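Local coordinates for protein FKBP-type peptidyl-prolyl cis-trans isomerase FkpA (Escherichia coli, PDB 1Q6H) that speeds the cis-trans isomerization of peptide bonds preceding proline and acts as a folding chaperone, an FKBP-family enzyme of the bacterial periplasm, at residues Val142-Lys147 and Pro175-Gly180; Lys154-Ser159 and Leu214-Glu219; Lys91-Ala96 and Tyr200-Val205. All blocks are in the same frame, centred on the assembly; numbering follows the deposited sequence.

Interaction 1: residues Val142-Lys147 and Pro175-Gly180; sequences VVVNYK and PGWTEG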
ATOM      1  N   VAL A 142      -8.196 -17.834  36.659  1.00 11.90           N
ATOM      2  CA  VAL A 142      -8.763 -19.119  36.321  1.00 12.03           C
ATOM      3  C   VAL A 142      -7.913 -19.771  35.247  1.00 11.72           C
ATOM      4  O   VAL A 142      -7.305 -19.084  34.415  1.00 11.27           O
ATOM      5  CB  VAL A 142     -10.251 -19.026  35.809  1.00 13.48           C
ATOM      6  CG1 VAL A 142     -11.236 -18.616  36.928  1.00 12.27           C
ATOM      7  CG2 VAL A 142     -10.379 -18.089  34.640  1.00 14.41           C
ATOM      8  N   VAL A 143      -7.897 -21.107  35.275  1.00 10.66           N
ATOM      9  CA  VAL A 143      -7.186 -21.925  34.321  1.00 10.49           C
ATOM     10  C   VAL A 143      -8.212 -22.874  33.713  1.00 11.04           C
ATOM     11  O   VAL A 143      -8.881 -23.660  34.423  1.00 12.84           O
ATOM     12  CB  VAL A 143      -6.058 -22.717  34.996  1.00 10.80           C
ATOM     13  CG1 VAL A 143      -5.247 -23.483  33.964  1.00 10.59           C
ATOM     14  CG2 VAL A 143      -5.125 -21.776  35.812  1.00 10.28           C
ATOM     15  N   VAL A 144      -8.353 -22.799  32.405  1.00 10.05           N
ATOM     16  CA  VAL A 144      -9.362 -23.556  31.712  1.00 11.39           C
ATOM     17  C   VAL A 144      -8.898 -24.209  30.426  1.00 11.77           C
ATOM     18  O   VAL A 144      -8.007 -23.735  29.757  1.00 11.33           O
ATOM     19  CB  VAL A 144     -10.551 -22.665  31.289  1.00 11.55           C
ATOM     20  CG1 VAL A 144     -11.287 -22.087  32.486  1.00 11.03           C
ATOM     21  CG2 VAL A 144     -10.078 -21.530  30.379  1.00 14.78           C
ATOM     22  N   ASN A 145      -9.562 -25.300  30.088  1.00 11.50           N
ATOM     23  CA  ASN A 145      -9.474 -25.844  28.775  1.00 13.72           C
ATOM     24  C   ASN A 145     -10.834 -25.508  28.158  1.00 14.31           C
ATOM     25  O   ASN A 145     -11.868 -25.504  28.843  1.00 13.72           O
ATOM     26  CB  ASN A 145      -9.243 -27.352  28.811  1.00 15.71           C
ATOM     27  CG  ASN A 145      -7.809 -27.710  29.063  1.00 16.59           C
ATOM     28  OD1 ASN A 145      -6.892 -27.077  28.541  1.00 19.74           O
ATOM     29  ND2 ASN A 145      -7.600 -28.743  29.848  1.00 17.72           N
ATOM     30  N   TYR A 146     -10.851 -25.201  26.876  1.00 13.41           N
ATOM     31  CA  TYR A 146     -12.113 -24.914  26.248  1.00 14.56           C
ATOM     32  C   TYR A 146     -12.048 -25.073  24.779  1.00 14.60           C
ATOM     33  O   TYR A 146     -10.979 -25.046  24.190  1.00 12.97           O
ATOM     34  CB  TYR A 146     -12.539 -23.478  26.521  1.00 15.13           C
ATOM     35  CG  TYR A 146     -11.595 -22.482  25.928  1.00 16.47           C
ATOM     36  CD1 TYR A 146     -10.489 -22.070  26.627  1.00 17.20           C
ATOM     37  CD2 TYR A 146     -11.810 -21.961  24.659  1.00 16.85           C
ATOM     38  CE1 TYR A 146      -9.605 -21.171  26.084  1.00 19.17           C
ATOM     39  CE2 TYR A 146     -10.957 -21.062  24.121  1.00 19.02           C
ATOM     40  CZ  TYR A 146      -9.845 -20.667  24.832  1.00 19.68           C
ATOM     41  OH  TYR A 146      -8.956 -19.784  24.277  1.00 19.94           O
ATOM     42  N   LYS A 147     -13.232 -25.213  24.204  1.00 14.90           N
ATOM     43  CA  LYS A 147     -13.405 -25.184  22.771  1.00 15.49           C
ATOM     44  C   LYS A 147     -14.513 -24.170  22.458  1.00 14.82           C
ATOM     45  O   LYS A 147     -15.581 -24.173  23.106  1.00 14.62           O
ATOM     46  CB  LYS A 147     -13.753 -26.565  22.281  1.00 16.18           C
ATOM     47  CG  LYS A 147     -14.158 -26.601  20.871  1.00 17.85           C
ATOM     48  CD  LYS A 147     -14.393 -28.019  20.431  1.00 19.19           C
ATOM     49  CE  LYS A 147     -15.837 -28.422  20.529  1.00 20.36           C
ATOM     50  NZ  LYS A 147     -16.068 -29.509  19.503  1.00 23.22           N
ATOM     51  N   PRO A 175     -17.587 -10.636  29.241  1.00 14.59           N
ATOM     52  CA  PRO A 175     -18.533 -10.762  30.349  1.00 14.47           C
ATOM     53  C   PRO A 175     -19.183 -12.144  30.453  1.00 14.18           C
ATOM     54  O   PRO A 175     -19.485 -12.632  31.536  1.00 14.02           O
ATOM     55  CB  PRO A 175     -19.615  -9.720  29.982  1.00 15.19           C
ATOM     56  CG  PRO A 175     -19.002  -8.792  29.096  1.00 15.90           C
ATOM     57  CD  PRO A 175     -17.901  -9.484  28.370  1.00 16.01           C
ATOM     58  N   GLY A 176     -19.414 -12.768  29.309  1.00 14.15           N
ATOM     59  CA  GLY A 176     -20.030 -14.079  29.303  1.00 15.24           C
ATOM     60  C   GLY A 176     -19.187 -15.102  30.064  1.00 14.34           C
ATOM     61  O   GLY A 176     -19.731 -15.993  30.716  1.00 12.46           O
ATOM     62  N   TRP A 177     -17.862 -14.987  29.941  1.00 12.78           N
ATOM     63  CA  TRP A 177     -16.953 -15.872  30.604  1.00 13.47           C
ATOM     64  C   TRP A 177     -16.913 -15.499  32.072  1.00 12.21           C
ATOM     65  O   TRP A 177     -16.964 -16.369  32.932  1.00 11.45           O
ATOM     66  CB  TRP A 177     -15.544 -15.821  29.994  1.00 15.72           C
ATOM     67  CG  TRP A 177     -15.296 -16.832  28.956  1.00 22.19           C
ATOM     68  CD1 TRP A 177     -15.638 -16.758  27.652  1.00 27.38           C
ATOM     69  CD2 TRP A 177     -14.624 -18.075  29.118  1.00 26.44           C
ATOM     70  NE1 TRP A 177     -15.228 -17.886  26.981  1.00 28.57           N
ATOM     71  CE2 TRP A 177     -14.585 -18.703  27.862  1.00 28.51           C
ATOM     72  CE3 TRP A 177     -14.079 -18.740  30.207  1.00 29.06           C
ATOM     73  CZ2 TRP A 177     -14.016 -19.950  27.665  1.00 29.29           C
ATOM     74  CZ3 TRP A 177     -13.506 -19.967  30.017  1.00 29.85           C
ATOM     75  CH2 TRP A 177     -13.477 -20.565  28.751  1.00 30.07           C
ATOM     76  N   THR A 178     -16.763 -14.211  32.342  1.00 12.40           N
ATOM     77  CA  THR A 178     -16.725 -13.719  33.708  1.00 12.97           C
ATOM     78  C   THR A 178     -17.906 -14.216  34.541  1.00 13.21           C
ATOM     79  O   THR A 178     -17.730 -14.700  35.645  1.00 14.19           O
ATOM     80  CB  THR A 178     -16.733 -12.200  33.705  1.00 12.44           C
ATOM     81  OG1 THR A 178     -15.580 -11.707  33.005  1.00 11.04           O
ATOM     82  CG2 THR A 178     -16.601 -11.667  35.138  1.00 12.48           C
ATOM     83  N   GLU A 179     -19.106 -14.067  34.003  1.00 11.82           N
ATOM     84  CA  GLU A 179     -20.308 -14.547  34.661  1.00 13.22           C
ATOM     85  C   GLU A 179     -20.412 -16.062  34.647  1.00 13.18           C
ATOM     86  O   GLU A 179     -20.707 -16.677  35.668  1.00 14.96           O
ATOM     87  CB  GLU A 179     -21.525 -14.001  33.921  1.00 14.03           C
ATOM     88  CG  GLU A 179     -22.863 -14.501  34.425  1.00 13.49           C
ATOM     89  CD  GLU A 179     -24.021 -13.991  33.579  1.00 15.74           C
ATOM     90  OE1 GLU A 179     -23.817 -13.163  32.607  1.00 12.63           O
ATOM     91  OE2 GLU A 179     -25.149 -14.416  33.894  1.00 14.31           O
ATOM     92  N   GLY A 180     -20.233 -16.648  33.479  1.00 11.87           N
ATOM     93  CA  GLY A 180     -20.429 -18.075  33.301  1.00 12.86           C
ATOM     94  C   GLY A 180     -19.645 -18.958  34.243  1.00 13.37           C
ATOM     95  O   GLY A 180     -20.195 -19.890  34.833  1.00 13.65           O
TER
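W177 reaches out from the short helix 175-180 and sets the far rim of its indole against V144 and Y146 on strand 142-147. The tight part of the contact is this rim, shared by both residues. W177 CZ2 stands over one face of the phenol ring, 3.9 Å from Y146 CG, and the two rings form a T-shaped pair in which the indole offers its edge: the centroids of the phenol and the six-membered indole ring are 5.4 Å apart and the planes meet at 78°. Y146 CB lies near the indole plane, 3.8 Å from W177 CH2. The chi1 of 64° places CG between the backbone N and the carbonyl carbon, bringing the phenol face round to the indole edge. Farther along the rim, V144 CG1 lies at the indole edge, in its plane, 3.9 Å from W177 CZ3, while V144 CG2 comes obliquely to the same W177 CZ3 at 3.8 Å; a beta-branched residue thus supplies two methyls where the sheet needs a compact apolar surface. This is the hallmark packing of the FKBP fold, a short helix laid against a curved antiparallel sheet, and in relatives such as FKBP12 the tryptophan at this place forms the floor of the proline pocket. F168 and F216 add their rings around W177. The other side is looser: N145 and K147, alternating with the inward residues, turn their side chains away from the helix and are partly exposed, and P175 is exposed on the helix. The phenol OH, by contrast, is held by D157 and R162.

Interaction 2: residues Lys154-Ser159 and Leu214-Glu219; sequences KEFDNS and LVFDVE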
ATOM      1  N   LYS A 154     -18.634 -24.009  13.430  1.00 17.73           N
ATOM      2  CA  LYS A 154     -17.301 -23.565  13.068  1.00 18.45           C
ATOM      3  C   LYS A 154     -16.487 -23.294  14.320  1.00 16.75           C
ATOM      4  O   LYS A 154     -16.804 -22.425  15.093  1.00 15.02           O
ATOM      5  CB  LYS A 154     -17.387 -22.294  12.226  1.00 19.81           C
ATOM      6  CG  LYS A 154     -16.289 -22.118  11.217  1.00 23.58           C
ATOM      7  CD  LYS A 154     -14.941 -21.942  11.835  1.00 26.22           C
ATOM      8  CE  LYS A 154     -13.969 -21.420  10.778  1.00 28.67           C
ATOM      9  NZ  LYS A 154     -12.544 -21.565  11.197  1.00 30.79           N
ATOM     10  N   GLU A 155     -15.410 -24.039  14.492  1.00 17.14           N
ATOM     11  CA  GLU A 155     -14.530 -23.866  15.627  1.00 17.42           C
ATOM     12  C   GLU A 155     -13.678 -22.613  15.444  1.00 16.19           C
ATOM     13  O   GLU A 155     -12.982 -22.483  14.455  1.00 17.39           O
ATOM     14  CB  GLU A 155     -13.668 -25.113  15.739  1.00 19.09           C
ATOM     15  CG  GLU A 155     -12.743 -25.183  16.927  1.00 21.68           C
ATOM     16  CD  GLU A 155     -12.054 -26.528  17.002  1.00 23.44           C
ATOM     17  OE1 GLU A 155     -12.699 -27.520  17.393  1.00 26.71           O
ATOM     18  OE2 GLU A 155     -10.877 -26.598  16.641  1.00 27.30           O
ATOM     19  N   PHE A 156     -13.744 -21.669  16.376  1.00 15.66           N
ATOM     20  CA  PHE A 156     -12.932 -20.464  16.249  1.00 15.01           C
ATOM     21  C   PHE A 156     -11.757 -20.413  17.235  1.00 16.18           C
ATOM     22  O   PHE A 156     -10.806 -19.652  17.031  1.00 14.74           O
ATOM     23  CB  PHE A 156     -13.789 -19.208  16.339  1.00 15.91           C
ATOM     24  CG  PHE A 156     -14.502 -19.029  17.665  1.00 15.25           C
ATOM     25  CD1 PHE A 156     -13.850 -18.469  18.747  1.00 15.45           C
ATOM     26  CD2 PHE A 156     -15.817 -19.399  17.813  1.00 14.50           C
ATOM     27  CE1 PHE A 156     -14.491 -18.300  19.941  1.00 16.23           C
ATOM     28  CE2 PHE A 156     -16.462 -19.230  19.016  1.00 16.16           C
ATOM     29  CZ  PHE A 156     -15.810 -18.675  20.073  1.00 16.98           C
ATOM     30  N   ASP A 157     -11.806 -21.230  18.287  1.00 16.91           N
ATOM     31  CA  ASP A 157     -10.717 -21.272  19.270  1.00 17.51           C
ATOM     32  C   ASP A 157     -10.800 -22.603  20.008  1.00 17.54           C
ATOM     33  O   ASP A 157     -11.904 -23.095  20.278  1.00 18.54           O
ATOM     34  CB  ASP A 157     -10.825 -20.071  20.210  1.00 17.06           C
ATOM     35  CG  ASP A 157      -9.605 -19.888  21.118  1.00 19.18           C
ATOM     36  OD1 ASP A 157      -8.564 -20.558  20.972  1.00 18.20           O
ATOM     37  OD2 ASP A 157      -9.739 -18.971  22.080  1.00 15.48           O
ATOM     38  N   ASN A 158      -9.648 -23.198  20.319  1.00 16.63           N
ATOM     39  CA  ASN A 158      -9.588 -24.539  20.932  1.00 15.33           C
ATOM     40  C   ASN A 158      -8.274 -24.688  21.688  1.00 14.68           C
ATOM     41  O   ASN A 158      -7.237 -24.998  21.101  1.00 12.97           O
ATOM     42  CB  ASN A 158      -9.696 -25.605  19.839  1.00 15.44           C
ATOM     43  CG  ASN A 158      -9.730 -27.034  20.380  1.00 17.36           C
ATOM     44  OD1 ASN A 158      -9.280 -27.319  21.487  1.00 15.19           O
ATOM     45  ND2 ASN A 158     -10.248 -27.959  19.549  1.00 20.02           N
ATOM     46  N   SER A 159      -8.318 -24.469  22.997  1.00 12.74           N
ATOM     47  CA  SER A 159      -7.098 -24.492  23.810  1.00 11.92           C
ATOM     48  C   SER A 159      -6.325 -25.806  23.766  1.00 11.93           C
ATOM     49  O   SER A 159      -5.089 -25.821  23.868  1.00 10.75           O
ATOM     50  CB  SER A 159      -7.459 -24.172  25.258  1.00 12.22           C
ATOM     51  OG  SER A 159      -8.205 -25.237  25.844  1.00 12.40           O
ATOM     52  N   LEU A 214     -21.791 -17.134  20.743  1.00 11.51           N
ATOM     53  CA  LEU A 214     -20.638 -18.016  20.867  1.00 12.08           C
ATOM     54  C   LEU A 214     -20.961 -19.237  21.722  1.00 11.37           C
ATOM     55  O   LEU A 214     -21.540 -19.089  22.792  1.00 10.64           O
ATOM     56  CB  LEU A 214     -19.465 -17.276  21.520  1.00 12.21           C
ATOM     57  CG  LEU A 214     -19.068 -15.930  20.913  1.00 12.59           C
ATOM     58  CD1 LEU A 214     -17.853 -15.356  21.673  1.00 13.01           C
ATOM     59  CD2 LEU A 214     -18.806 -16.087  19.414  1.00 13.12           C
ATOM     60  N   VAL A 215     -20.518 -20.415  21.282  1.00 10.25           N
ATOM     61  CA  VAL A 215     -20.678 -21.636  22.046  1.00 11.67           C
ATOM     62  C   VAL A 215     -19.325 -22.100  22.588  1.00 12.54           C
ATOM     63  O   VAL A 215     -18.428 -22.429  21.805  1.00 12.25           O
ATOM     64  CB  VAL A 215     -21.235 -22.758  21.184  1.00 11.98           C
ATOM     65  CG1 VAL A 215     -21.617 -23.958  22.057  1.00 13.18           C
ATOM     66  CG2 VAL A 215     -22.463 -22.263  20.387  1.00 13.35           C
ATOM     67  N   PHE A 216     -19.170 -22.090  23.912  1.00 12.84           N
ATOM     68  CA  PHE A 216     -17.948 -22.577  24.573  1.00 11.50           C
ATOM     69  C   PHE A 216     -18.192 -23.829  25.434  1.00 11.34           C
ATOM     70  O   PHE A 216     -19.033 -23.829  26.334  1.00 10.90           O
ATOM     71  CB  PHE A 216     -17.352 -21.529  25.513  1.00 12.50           C
ATOM     72  CG  PHE A 216     -16.710 -20.380  24.832  1.00 14.07           C
ATOM     73  CD1 PHE A 216     -15.403 -20.455  24.399  1.00 14.59           C
ATOM     74  CD2 PHE A 216     -17.415 -19.195  24.629  1.00 13.21           C
ATOM     75  CE1 PHE A 216     -14.818 -19.371  23.762  1.00 16.80           C
ATOM     76  CE2 PHE A 216     -16.857 -18.150  23.998  1.00 15.71           C
ATOM     77  CZ  PHE A 216     -15.547 -18.208  23.577  1.00 15.95           C
ATOM     78  N   ASP A 217     -17.437 -24.889  25.183  1.00 11.91           N
ATOM     79  CA  ASP A 217     -17.403 -26.056  26.087  1.00 12.93           C
ATOM     80  C   ASP A 217     -16.186 -25.845  26.959  1.00 12.99           C
ATOM     81  O   ASP A 217     -15.061 -25.889  26.455  1.00 13.83           O
ATOM     82  CB  ASP A 217     -17.227 -27.351  25.334  1.00 15.02           C
ATOM     83  CG  ASP A 217     -18.447 -27.736  24.567  1.00 19.69           C
ATOM     84  OD1 ASP A 217     -19.546 -27.696  25.164  1.00 22.31           O
ATOM     85  OD2 ASP A 217     -18.385 -28.097  23.370  1.00 25.57           O
ATOM     86  N   VAL A 218     -16.397 -25.615  28.249  1.00 12.85           N
ATOM     87  CA  VAL A 218     -15.315 -25.247  29.158  1.00 13.76           C
ATOM     88  C   VAL A 218     -15.037 -26.266  30.277  1.00 14.26           C
ATOM     89  O   VAL A 218     -15.963 -26.869  30.815  1.00 15.04           O
ATOM     90  CB  VAL A 218     -15.641 -23.937  29.800  1.00 14.94           C
ATOM     91  CG1 VAL A 218     -14.447 -23.378  30.557  1.00 16.85           C
ATOM     92  CG2 VAL A 218     -16.083 -22.942  28.731  1.00 17.16           C
ATOM     93  N   GLU A 219     -13.756 -26.465  30.592  1.00 13.38           N
ATOM     94  CA  GLU A 219     -13.367 -27.262  31.738  1.00 14.77           C
ATOM     95  C   GLU A 219     -12.527 -26.351  32.622  1.00 14.97           C
ATOM     96  O   GLU A 219     -11.482 -25.837  32.202  1.00 13.77           O
ATOM     97  CB  GLU A 219     -12.555 -28.493  31.358  1.00 16.56           C
ATOM     98  CG  GLU A 219     -13.295 -29.580  30.618  1.00 19.75           C
ATOM     99  CD  GLU A 219     -12.401 -30.799  30.359  1.00 22.90           C
ATOM    100  OE1 GLU A 219     -11.170 -30.732  30.626  1.00 26.48           O
ATOM    101  OE2 GLU A 219     -12.942 -31.822  29.898  1.00 26.85           O
TER
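F156 turns the edge of its ring, at CZ, toward F216 in an offset edge-to-face pair, and this aromatic pair dominates the contact between 154-159 and 214-219. The planes meet at 88° with ring centroids 5.4 Å apart; the closest approach, F156 CZ to F216 CZ, is 3.5 Å, and F216 CZ lies near the plane of the F156 ring. The F156 side chain leaves the backbone with chi1 at 63°, directing the ring across to the other strand.

The aliphatic part comes from L214, whose CD2 methyl meets the CE2-CZ side of the F156 ring obliquely, 3.9 Å from F156 CE2; a branched aliphatic end suits packing on an aromatic ring.

Backbone pairing is indirect. Both segments bond to strand 141-150, V215 to T149, while F156 and D157 both pair with G148, a classic beta bulge; no hydrogen bond joins the two segments to each other.

Polar side chains stay off the apolar contact: D157 forms a salt bridge with R162, while N158 ND2 makes weak bonds to both carboxylate oxygens of E155.

In FKBP12 the matching phenylalanines help line the proline-binding pocket, and a similar role is probable here. With no hydrogen bond across it, the contact rests on dispersion and on the weak electrostatics of ring edge against ring face, consistent with an apolar wall for a proline ring, as in FKBP12.

Interaction 3: residues Lys91-Ala96 and Tyr200-Val205; sequences KMEKDA and YGKAGV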
ATOM      1  N   LYS A  91     -22.799  -4.859   3.884  1.00 14.43           N
ATOM      2  CA  LYS A  91     -22.682  -6.298   4.170  1.00 16.18           C
ATOM      3  C   LYS A  91     -22.550  -6.530   5.661  1.00 15.65           C
ATOM      4  O   LYS A  91     -23.119  -7.461   6.198  1.00 15.61           O
ATOM      5  CB  LYS A  91     -21.474  -6.918   3.467  1.00 16.76           C
ATOM      6  CG  LYS A  91     -21.130  -8.364   3.888  1.00 18.93           C
ATOM      7  CD  LYS A  91     -19.916  -8.881   3.100  1.00 19.83           C
ATOM      8  CE  LYS A  91     -19.282 -10.133   3.702  1.00 21.73           C
ATOM      9  NZ  LYS A  91     -20.269 -10.998   4.372  1.00 21.54           N
HETATM   10  N   MSE A  92     -21.772  -5.688   6.318  1.00 15.91           N
HETATM   11  CA  MSE A  92     -21.609  -5.791   7.754  1.00 17.72           C
HETATM   12  C   MSE A  92     -22.950  -5.702   8.437  1.00 15.17           C
HETATM   13  O   MSE A  92     -23.286  -6.572   9.260  1.00 15.79           O
HETATM   14  CB  MSE A  92     -20.694  -4.690   8.260  1.00 18.53           C
HETATM   15  CG  MSE A  92     -19.296  -4.943   7.838  1.00 23.79           C
HETATM   16 SE   MSE A  92     -18.237  -5.421   9.365  1.00 29.91          SE
HETATM   17  CE  MSE A  92     -17.526  -3.695   9.628  1.00 28.37           C
ATOM     18  N   GLU A  93     -23.727  -4.685   8.068  1.00 13.08           N
ATOM     19  CA  GLU A  93     -25.020  -4.455   8.714  1.00 13.83           C
ATOM     20  C   GLU A  93     -25.955  -5.633   8.530  1.00 13.33           C
ATOM     21  O   GLU A  93     -26.680  -6.012   9.450  1.00 10.72           O
ATOM     22  CB  GLU A  93     -25.720  -3.186   8.184  1.00 15.44           C
ATOM     23  CG  GLU A  93     -25.116  -1.887   8.667  1.00 18.34           C
ATOM     24  CD  GLU A  93     -25.396  -1.573  10.132  1.00 20.45           C
ATOM     25  OE1 GLU A  93     -26.362  -2.118  10.717  1.00 23.56           O
ATOM     26  OE2 GLU A  93     -24.652  -0.737  10.702  1.00 22.02           O
ATOM     27  N   LYS A  94     -25.942  -6.186   7.329  1.00 12.51           N
ATOM     28  CA  LYS A  94     -26.823  -7.283   7.002  1.00 14.33           C
ATOM     29  C   LYS A  94     -26.385  -8.509   7.801  1.00 13.54           C
ATOM     30  O   LYS A  94     -27.232  -9.189   8.373  1.00 14.16           O
ATOM     31  CB  LYS A  94     -26.819  -7.604   5.507  1.00 14.70           C
ATOM     32  CG  LYS A  94     -27.741  -8.774   5.189  1.00 16.63           C
ATOM     33  CD  LYS A  94     -27.820  -9.122   3.712  1.00 18.40           C
ATOM     34  CE  LYS A  94     -28.456 -10.492   3.504  1.00 20.29           C
ATOM     35  NZ  LYS A  94     -29.556 -10.770   4.482  1.00 20.81           N
ATOM     36  N   ASP A  95     -25.084  -8.764   7.844  1.00 13.16           N
ATOM     37  CA  ASP A  95     -24.574  -9.915   8.578  1.00 13.97           C
ATOM     38  C   ASP A  95     -24.899  -9.699  10.060  1.00 13.98           C
ATOM     39  O   ASP A  95     -25.326 -10.610  10.747  1.00 13.58           O
ATOM     40  CB  ASP A  95     -23.076 -10.094   8.378  1.00 13.72           C
ATOM     41  CG  ASP A  95     -22.703 -10.559   6.962  1.00 15.40           C
ATOM     42  OD1 ASP A  95     -23.599 -10.957   6.173  1.00 16.72           O
ATOM     43  OD2 ASP A  95     -21.509 -10.533   6.560  1.00 14.48           O
ATOM     44  N   ALA A  96     -24.731  -8.474  10.547  1.00 13.87           N
ATOM     45  CA  ALA A  96     -25.031  -8.217  11.938  1.00 13.15           C
ATOM     46  C   ALA A  96     -26.492  -8.580  12.282  1.00 14.29           C
ATOM     47  O   ALA A  96     -26.755  -9.212  13.313  1.00 11.21           O
ATOM     48  CB  ALA A  96     -24.731  -6.792  12.303  1.00 13.33           C
ATOM     49  N   TYR A 200     -18.452 -10.260  21.699  1.00 12.95           N
ATOM     50  CA  TYR A 200     -17.776  -9.243  20.856  1.00 12.99           C
ATOM     51  C   TYR A 200     -18.736  -8.320  20.130  1.00 13.33           C
ATOM     52  O   TYR A 200     -18.314  -7.489  19.318  1.00 12.74           O
ATOM     53  CB  TYR A 200     -16.816  -9.908  19.868  1.00 13.84           C
ATOM     54  CG  TYR A 200     -15.798 -10.728  20.629  1.00 14.36           C
ATOM     55  CD1 TYR A 200     -14.743 -10.111  21.283  1.00 14.31           C
ATOM     56  CD2 TYR A 200     -15.947 -12.097  20.760  1.00 14.05           C
ATOM     57  CE1 TYR A 200     -13.848 -10.840  22.033  1.00 16.15           C
ATOM     58  CE2 TYR A 200     -15.057 -12.848  21.516  1.00 14.97           C
ATOM     59  CZ  TYR A 200     -14.005 -12.205  22.156  1.00 16.52           C
ATOM     60  OH  TYR A 200     -13.093 -12.945  22.885  1.00 19.32           O
ATOM     61  N   GLY A 201     -20.028  -8.481  20.421  1.00 11.92           N
ATOM     62  CA  GLY A 201     -21.063  -7.582  19.914  1.00 12.66           C
ATOM     63  C   GLY A 201     -21.182  -7.416  18.406  1.00 12.88           C
ATOM     64  O   GLY A 201     -20.925  -8.324  17.610  1.00 10.35           O
ATOM     65  N   LYS A 202     -21.567  -6.215  18.002  1.00 14.87           N
ATOM     66  CA  LYS A 202     -21.842  -5.968  16.601  1.00 15.77           C
ATOM     67  C   LYS A 202     -20.596  -5.954  15.736  1.00 15.13           C
ATOM     68  O   LYS A 202     -20.645  -6.393  14.594  1.00 15.09           O
ATOM     69  CB  LYS A 202     -22.649  -4.671  16.447  1.00 17.04           C
ATOM     70  CG  LYS A 202     -23.307  -4.513  15.102  1.00 19.75           C
ATOM     71  CD  LYS A 202     -24.243  -3.320  15.074  1.00 21.33           C
ATOM     72  CE  LYS A 202     -24.721  -3.021  13.665  1.00 23.32           C
ATOM     73  NZ  LYS A 202     -25.920  -2.121  13.660  1.00 25.49           N
ATOM     74  N   ALA A 203     -19.490  -5.450  16.269  1.00 14.49           N
ATOM     75  CA  ALA A 203     -18.253  -5.376  15.502  1.00 15.65           C
ATOM     76  C   ALA A 203     -17.647  -6.742  15.256  1.00 16.24           C
ATOM     77  O   ALA A 203     -17.108  -6.999  14.176  1.00 15.84           O
ATOM     78  CB  ALA A 203     -17.218  -4.511  16.232  1.00 15.89           C
ATOM     79  N   GLY A 204     -17.719  -7.610  16.263  1.00 14.85           N
ATOM     80  CA  GLY A 204     -17.044  -8.891  16.199  1.00 14.98           C
ATOM     81  C   GLY A 204     -15.540  -8.675  16.343  1.00 15.36           C
ATOM     82  O   GLY A 204     -15.124  -7.607  16.745  1.00 16.05           O
ATOM     83  N   VAL A 205     -14.750  -9.692  16.022  1.00 15.98           N
ATOM     84  CA  VAL A 205     -13.281  -9.624  15.968  1.00 16.72           C
ATOM     85  C   VAL A 205     -12.870 -10.617  14.882  1.00 16.30           C
ATOM     86  O   VAL A 205     -13.697 -11.401  14.444  1.00 15.48           O
ATOM     87  CB  VAL A 205     -12.642 -10.093  17.276  1.00 17.14           C
ATOM     88  CG1 VAL A 205     -12.947  -9.143  18.381  1.00 18.56           C
ATOM     89  CG2 VAL A 205     -13.131 -11.486  17.623  1.00 18.50           C
TER
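K202 NZ donates to E93 OE1 over 3.0 Å, making the salt bridge that joins helix segment 91-96 to the loop 200-205. The ammonium comes from the syn side of the oxygen, 23° out of the carboxylate plane, while E93 OE2 lies farther off, at 3.5 Å from K202 NZ. The two side chains meet by different routes. K202 starts with CG anti to the backbone N (chi1 -164°) and stays extended beyond it, spanning the gap to the helix; E93, whose CB points away from the loop, bends at chi2 and so brings its carboxylate back. A long, flexible lysine and a glutamate suit this exposed site.

Beneath the charges, the small buried A96 lets the loop come close, with A96 CB 3.9 Å from K202 CG. A96 O accepts a hydrogen bond from the side-chain ND2 of N211, a residue that also pairs through its backbone with G201. G201 and G204 both take positive phi, a conformation easy for glycine, and thereby shape the turn. The segment belongs to the long loop before the last strand, probably the counterpart of the loop that overhangs the active site in FKBP12, here resting on the long helix of the amino-terminal region.

How the interactions relate
From the N terminus, the chain first passes 91-96 on the long helix 70-112, where interaction 3 opens, and then enters the FKBP sheet. Segment 142-147 opens interaction 1 and 154-159 opens interaction 2. Helix 175-180 closes interaction 1, the loop 200-205 closes interaction 3, and strand segment 214-219 closes interaction 2. Interaction 1 therefore lies wholly within the span of interaction 3, whereas interaction 2 crosses both. Interactions 1 and 2 touch in the domain, where the backbones of N145 and E219 pair, and share strand 141-150 as the central partner. Packing of L214 on Y200 connects interactions 2 and 3. Interaction 3 alone of the three joins the FKBP domain to the long helix 70-112.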